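Local coordinates for AbiEi antitoxin C-terminal domain-containing protein (Mycobacterium tuberculosis, PDB 1ZEL), which is of unknown function but probably binds DNA through a winged helix-turn-helix region and carries an AbiEi antitoxin C-terminal domain, at residues A[63-68]-A[74-79]; A[126-129]-A[133-136]; A[274-279]-A[287-292]. All coordinates share one frame; numbering follows the deposited sequence.

Contact 1 (A[63-68]-A[74-79]); sequences WLVQLP and AFIPPG
The carbonyl oxygen of W63 takes a nearly straight hydrogen bond from I76 N (W63 O to I76 N 3.0 Å, 167° at the hydrogen) and a weaker CA-H...O contact from F75 CA, 3.4 Å from W63 O. Two further bonds zip the antiparallel strands: V65 N gives to A74 O (2.9 Å), and A74 N returns one to V65 O (2.8 Å), making V65 and A74 a hydrogen-bonded pair and L64 with F75 the adjoining non-hydrogen-bonded pair. The indole of W63 and the phenyl ring of F75 lie side by side pointing the same way, the six-membered ring of the indole at 17° to the phenyl but slid so far that the two barely overlap; W63 CE3 meets F75 CE1 at 3.6 Å. I76 O sits at the edge of the indole, 3.2 Å from W63 CE3, and P78 brings its CG to 3.8 Å from W63 CZ3. The indole's NE1 is satisfied by R13 O, and R12 makes a cation-pi contact with W63. L64 and F75 share one face of the sheet, where L64 also touches I55 and L58 of helix 51-61; on the face of V65 and A74, V65 CG2, anti to its carbonyl carbon, packs on I76 CD1. A hairpin that closely follows helix 51-61, its second strand also pairing with 33-34, is consistent with the wing of a winged-helix DNA-binding fold.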
# COMPACT_ATOMS: atom_id res chain seq x y z
N TRP A 63 -1.18 3.07 -27.80
CA TRP A 63 -1.87 4.16 -27.11
C TRP A 63 -2.55 3.71 -25.82
O TRP A 63 -2.67 4.48 -24.89
CB TRP A 63 -2.91 4.81 -28.05
CG TRP A 63 -2.26 5.68 -29.12
CD1 TRP A 63 -2.14 5.39 -30.47
CD2 TRP A 63 -1.63 6.95 -28.92
NE1 TRP A 63 -1.48 6.43 -31.11
CE2 TRP A 63 -1.16 7.39 -30.17
CE3 TRP A 63 -1.41 7.75 -27.77
CZ2 TRP A 63 -0.47 8.61 -30.32
CZ3 TRP A 63 -0.73 8.96 -27.92
CH2 TRP A 63 -0.26 9.38 -29.20
N LEU A 64 -3.05 2.47 -25.80
CA LEU A 64 -3.68 1.88 -24.63
C LEU A 64 -2.85 0.68 -24.18
O LEU A 64 -2.42 -0.13 -25.01
CB LEU A 64 -5.12 1.39 -24.99
CG LEU A 64 -6.14 2.47 -25.36
CD1 LEU A 64 -7.51 1.81 -25.64
CD2 LEU A 64 -6.27 3.58 -24.27
N VAL A 65 -2.61 0.57 -22.87
CA VAL A 65 -1.91 -0.59 -22.31
C VAL A 65 -2.85 -1.24 -21.31
O VAL A 65 -3.39 -0.55 -20.41
CB VAL A 65 -0.60 -0.19 -21.64
CG1 VAL A 65 0.01 -1.37 -20.85
CG2 VAL A 65 0.41 0.32 -22.69
N GLN A 66 -3.09 -2.53 -21.50
CA GLN A 66 -4.04 -3.25 -20.67
C GLN A 66 -3.62 -3.22 -19.20
O GLN A 66 -2.44 -3.49 -18.87
CB GLN A 66 -4.23 -4.69 -21.15
CG GLN A 66 -5.46 -5.35 -20.57
CD GLN A 66 -5.75 -6.69 -21.21
OE1 GLN A 66 -5.59 -6.86 -22.42
NE2 GLN A 66 -6.18 -7.65 -20.41
N LEU A 67 -4.57 -2.90 -18.32
CA LEU A 67 -4.32 -2.97 -16.89
C LEU A 67 -4.88 -4.27 -16.28
O LEU A 67 -5.65 -4.97 -16.94
CB LEU A 67 -4.89 -1.73 -16.19
CG LEU A 67 -4.15 -0.42 -16.48
CD1 LEU A 67 -4.96 0.76 -15.86
CD2 LEU A 67 -2.65 -0.42 -16.00
N PRO A 68 -4.42 -4.63 -15.06
CA PRO A 68 -4.75 -5.94 -14.45
C PRO A 68 -6.22 -6.21 -14.23
O PRO A 68 -6.63 -7.37 -14.24
CB PRO A 68 -4.02 -5.88 -13.09
CG PRO A 68 -2.88 -4.92 -13.33
CD PRO A 68 -3.46 -3.87 -14.23
N ALA A 74 -4.60 1.79 -19.49
CA ALA A 74 -3.93 3.07 -19.31
C ALA A 74 -3.71 3.72 -20.68
O ALA A 74 -3.27 3.06 -21.63
CB ALA A 74 -2.56 2.87 -18.59
N PHE A 75 -4.02 5.01 -20.76
CA PHE A 75 -3.71 5.81 -21.94
C PHE A 75 -2.30 6.37 -21.77
O PHE A 75 -2.01 6.98 -20.76
CB PHE A 75 -4.73 6.95 -22.08
CG PHE A 75 -4.45 7.91 -23.22
CD1 PHE A 75 -4.48 7.47 -24.55
CD2 PHE A 75 -4.14 9.24 -22.97
CE1 PHE A 75 -4.22 8.33 -25.59
CE2 PHE A 75 -3.89 10.12 -24.00
CZ PHE A 75 -3.94 9.66 -25.33
N ILE A 76 -1.44 6.16 -22.76
CA ILE A 76 -0.12 6.73 -22.72
C ILE A 76 -0.22 8.01 -23.56
O ILE A 76 -0.51 7.94 -24.75
CB ILE A 76 0.96 5.77 -23.29
CG1 ILE A 76 0.73 4.30 -22.87
CG2 ILE A 76 2.40 6.28 -22.96
CD1 ILE A 76 0.69 4.04 -21.34
N PRO A 77 -0.03 9.18 -22.93
CA PRO A 77 -0.29 10.44 -23.57
C PRO A 77 0.71 10.79 -24.66
O PRO A 77 1.86 10.36 -24.59
CB PRO A 77 -0.24 11.45 -22.42
CG PRO A 77 0.48 10.77 -21.32
CD PRO A 77 0.41 9.32 -21.53
N PRO A 78 0.29 11.61 -25.63
CA PRO A 78 1.22 12.02 -26.68
C PRO A 78 2.50 12.59 -26.09
O PRO A 78 2.45 13.33 -25.11
CB PRO A 78 0.45 13.10 -27.42
CG PRO A 78 -0.99 12.68 -27.23
CD PRO A 78 -1.04 12.22 -25.82
N GLY A 79 3.62 12.25 -26.70
CA GLY A 79 4.92 12.76 -26.30
C GLY A 79 5.58 12.00 -25.15
O GLY A 79 6.67 12.37 -24.72

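Contact 2 (A[126-129]-A[133-136]); sequences IWLP and RLPD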
# COMPACT_ATOMS: atom_id res chain seq x y z
N ILE A 126 -1.15 -4.18 0.32
CA ILE A 126 -2.41 -3.58 0.74
C ILE A 126 -3.04 -4.35 1.89
O ILE A 126 -2.71 -5.50 2.13
CB ILE A 126 -3.46 -3.50 -0.42
CG1 ILE A 126 -3.81 -4.91 -0.94
CG2 ILE A 126 -2.96 -2.61 -1.56
CD1 ILE A 126 -4.98 -4.89 -1.93
N TRP A 127 -3.96 -3.70 2.58
CA TRP A 127 -4.81 -4.36 3.55
C TRP A 127 -6.18 -4.42 2.92
O TRP A 127 -6.59 -3.46 2.26
CB TRP A 127 -4.86 -3.55 4.87
CG TRP A 127 -5.98 -4.07 5.79
CD1 TRP A 127 -5.93 -5.18 6.59
CD2 TRP A 127 -7.31 -3.55 5.90
NE1 TRP A 127 -7.16 -5.37 7.22
CE2 TRP A 127 -8.02 -4.38 6.81
CE3 TRP A 127 -7.98 -2.46 5.33
CZ2 TRP A 127 -9.35 -4.14 7.16
CZ3 TRP A 127 -9.30 -2.23 5.67
CH2 TRP A 127 -9.97 -3.06 6.58
N LEU A 128 -6.87 -5.55 3.09
CA LEU A 128 -8.27 -5.70 2.68
C LEU A 128 -9.08 -6.24 3.84
O LEU A 128 -8.62 -7.13 4.53
CB LEU A 128 -8.38 -6.71 1.52
CG LEU A 128 -8.25 -6.20 0.08
CD1 LEU A 128 -8.24 -7.40 -0.89
CD2 LEU A 128 -9.36 -5.24 -0.25
N PRO A 129 -10.32 -5.75 4.03
CA PRO A 129 -11.15 -6.35 5.05
C PRO A 129 -11.51 -7.82 4.72
O PRO A 129 -11.49 -8.21 3.55
CB PRO A 129 -12.41 -5.48 5.05
CG PRO A 129 -12.38 -4.72 3.85
CD PRO A 129 -10.99 -4.63 3.34
N ARG A 133 -12.96 -9.67 -1.70
CA ARG A 133 -12.05 -10.54 -2.49
C ARG A 133 -11.20 -9.69 -3.41
O ARG A 133 -11.64 -8.65 -3.91
CB ARG A 133 -12.77 -11.61 -3.29
N LEU A 134 -9.97 -10.16 -3.62
CA LEU A 134 -9.06 -9.51 -4.55
C LEU A 134 -9.43 -10.00 -5.95
O LEU A 134 -9.58 -11.20 -6.13
CB LEU A 134 -7.62 -9.92 -4.22
CG LEU A 134 -6.51 -9.27 -5.06
CD1 LEU A 134 -6.35 -7.80 -4.72
CD2 LEU A 134 -5.20 -10.02 -4.89
N PRO A 135 -9.59 -9.09 -6.93
CA PRO A 135 -9.83 -9.58 -8.29
C PRO A 135 -8.62 -10.39 -8.75
O PRO A 135 -7.47 -10.03 -8.45
CB PRO A 135 -9.97 -8.29 -9.12
CG PRO A 135 -10.25 -7.21 -8.14
CD PRO A 135 -9.54 -7.62 -6.87
N ASP A 136 -8.87 -11.50 -9.46
CA ASP A 136 -7.82 -12.48 -9.80
C ASP A 136 -6.67 -11.88 -10.61
O ASP A 136 -5.50 -12.24 -10.39
CB ASP A 136 -8.42 -13.68 -10.55
CG ASP A 136 -9.21 -14.60 -9.63
OD1 ASP A 136 -9.89 -15.52 -10.15
OD2 ASP A 136 -9.16 -14.43 -8.39
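L134 lies broadside to L128, while I126 points its CD1 end at the L134 CD1 methyl, and these three aliphatic side chains make the whole contact. The stem of L134, from CB to CD1, lies roughly perpendicular to the line along which L128 points, and the CD1 methyl of L128 meets that stem near its root, 4.2 Å from L134 CB. The far end of the stem closes on the second partner: L134 CD1 comes to 4.3 Å from I126 CD1. Because L128 CD1 also lies 4.3 Å from L134 CD1, and 4.2 Å from I126 CD1, the three methyls form a nearly equilateral triangle. L134 carries its CG opposite the backbone N (chi1 -177°), which swings the branch across toward strand 124-127, whereas I126 and L128 already leave their backbone facing the loop, two residues apart on the same side of the chain. W127, between them, goes the other way, its NE1 bonded to I147 O. The interaction is purely dispersive and loose, with all approaches beyond 4 Å. It holds the connection between two parallel strands, 124-127 and 142-145, against the first of them. Helix 88-96 covers the cluster, W93 touching both L128 and L134 and L90 touching I126, while V144 of strand 142-145 packs against both leucines.

Contact 3 (A[274-279]-A[287-292]); sequences ESVWAP and LVVPLL
P290 lays the CB-CG side of its ring over one face of the peptide joining E274 to S275, above the oxygen end, with P290 CG 3.3 Å from E274 O. The E274 side chain rises from that same face and flanks the proline, E274 CG lying 3.8 Å from P290 CB. The other flat group, the indole of W277, is turned away from the helix and has P279 N over the centre of one face. E274 reaches its position with CG set between the backbone N and carbonyl carbon (chi1 66°), and its chain then runs extended, past the proline, to a salt bridge of OE1 with R293 one turn further along helix 288-296. This is the junction of a beta hairpin with the helix that follows it: strand 276-278 pairs antiparallel with 283-285, and the chain then enters the helix, with L287 at the N-cap. P290 falls in the first turn, where a residue without an N-H costs no helical hydrogen bond, and D285, through its carboxylate, accepts from the backbone N of L287, V288 and V289. Beyond E274 the packing becomes purely apolar. The side chains of V276 and V289 cross at about a right angle, V276 CG2 standing 3.7 Å from V289 CG1 and equally 3.7 Å from V289 CB. V289 also touches Y236 of helix 228-240.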
# COMPACT_ATOMS: atom_id res chain seq x y z
N GLU A 274 21.34 -13.75 15.41
CA GLU A 274 21.54 -13.53 16.84
C GLU A 274 20.21 -13.06 17.46
O GLU A 274 19.26 -12.81 16.72
CB GLU A 274 22.64 -12.50 17.06
CG GLU A 274 22.29 -11.11 16.57
CD GLU A 274 23.26 -10.08 17.09
OE1 GLU A 274 22.89 -9.37 18.05
OE2 GLU A 274 24.38 -10.00 16.55
N SER A 275 20.14 -12.98 18.79
CA SER A 275 18.87 -12.60 19.46
C SER A 275 19.10 -11.93 20.80
O SER A 275 20.12 -12.17 21.43
CB SER A 275 17.93 -13.80 19.62
OG SER A 275 18.49 -14.81 20.43
N VAL A 276 18.15 -11.10 21.21
CA VAL A 276 18.17 -10.33 22.45
C VAL A 276 16.92 -10.74 23.22
O VAL A 276 15.90 -10.99 22.60
CB VAL A 276 18.01 -8.82 22.15
CG1 VAL A 276 17.91 -7.99 23.45
CG2 VAL A 276 19.14 -8.33 21.27
N TRP A 277 17.00 -10.81 24.54
CA TRP A 277 15.87 -11.18 25.39
C TRP A 277 15.32 -9.93 26.03
O TRP A 277 16.06 -9.18 26.64
CB TRP A 277 16.35 -12.17 26.47
CG TRP A 277 15.44 -12.45 27.67
CD1 TRP A 277 15.78 -12.34 28.99
CD2 TRP A 277 14.09 -12.92 27.65
NE1 TRP A 277 14.72 -12.71 29.80
CE2 TRP A 277 13.68 -13.08 28.99
CE3 TRP A 277 13.17 -13.22 26.62
CZ2 TRP A 277 12.39 -13.52 29.34
CZ3 TRP A 277 11.90 -13.67 26.96
CH2 TRP A 277 11.52 -13.80 28.32
N ALA A 278 14.01 -9.71 25.87
CA ALA A 278 13.32 -8.60 26.50
C ALA A 278 12.24 -9.09 27.49
O ALA A 278 11.06 -9.24 27.13
CB ALA A 278 12.70 -7.69 25.41
N PRO A 279 12.63 -9.37 28.75
CA PRO A 279 11.69 -9.98 29.69
C PRO A 279 10.45 -9.10 29.99
O PRO A 279 9.40 -9.63 30.35
CB PRO A 279 12.55 -10.21 30.94
CG PRO A 279 13.66 -9.20 30.83
CD PRO A 279 13.96 -9.15 29.36
N LEU A 287 15.03 -10.04 15.29
CA LEU A 287 14.83 -9.19 14.13
C LEU A 287 15.29 -7.75 14.29
O LEU A 287 16.13 -7.30 13.54
CB LEU A 287 13.37 -9.24 13.70
CG LEU A 287 12.86 -8.32 12.59
CD1 LEU A 287 13.47 -8.71 11.27
CD2 LEU A 287 11.35 -8.48 12.55
N VAL A 288 14.69 -7.02 15.22
CA VAL A 288 14.89 -5.58 15.28
C VAL A 288 16.33 -5.24 15.65
O VAL A 288 17.07 -4.67 14.84
CB VAL A 288 13.84 -4.91 16.19
CG1 VAL A 288 14.15 -3.43 16.41
CG2 VAL A 288 12.43 -5.06 15.57
N VAL A 289 16.76 -5.64 16.85
CA VAL A 289 18.16 -5.40 17.29
C VAL A 289 19.21 -6.13 16.41
O VAL A 289 20.18 -5.51 15.96
CB VAL A 289 18.32 -5.62 18.83
CG1 VAL A 289 19.73 -5.28 19.29
CG2 VAL A 289 17.34 -4.72 19.56
N PRO A 290 18.99 -7.42 16.10
CA PRO A 290 19.91 -8.08 15.15
C PRO A 290 20.10 -7.38 13.78
O PRO A 290 21.23 -7.37 13.26
CB PRO A 290 19.25 -9.45 14.94
CG PRO A 290 18.51 -9.67 16.20
CD PRO A 290 17.96 -8.35 16.58
N LEU A 291 19.04 -6.81 13.19
CA LEU A 291 19.19 -5.97 12.00
C LEU A 291 19.97 -4.70 12.28
O LEU A 291 20.81 -4.32 11.48
CB LEU A 291 17.85 -5.58 11.37
CG LEU A 291 17.15 -6.66 10.56
CD1 LEU A 291 15.83 -6.13 10.07
CD2 LEU A 291 18.00 -7.17 9.39
N LEU A 292 19.64 -4.02 13.39
CA LEU A 292 20.37 -2.81 13.77
C LEU A 292 21.86 -3.08 13.96
O LEU A 292 22.71 -2.24 13.65
CB LEU A 292 19.79 -2.23 15.05
CG LEU A 292 18.42 -1.58 14.86
CD1 LEU A 292 17.88 -1.19 16.19
CD2 LEU A 292 18.57 -0.35 13.95

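Contacts 1 and 2 are buried, whereas contact 3 lies at the surface, far from contact 1 on the other side of the chain's centre (about 47 Å between centres). Contact 1 joins two strands and is the only one of the three with hydrogen bonds between its segments, supplemented by aromatic packing. Contact 2, strand to loop, rests on apolar touches alone; contact 3, strand to helix, adds to its valine pair a proline ring lying on a peptide oxygen, and E274 adds a salt bridge just beyond the segments. No secondary-structure element is shared, but helix 88-96 touches both contact 1, at L67 and P68, and contact 2, and the nearest atoms of contacts 1 and 2 are about 6 Å apart.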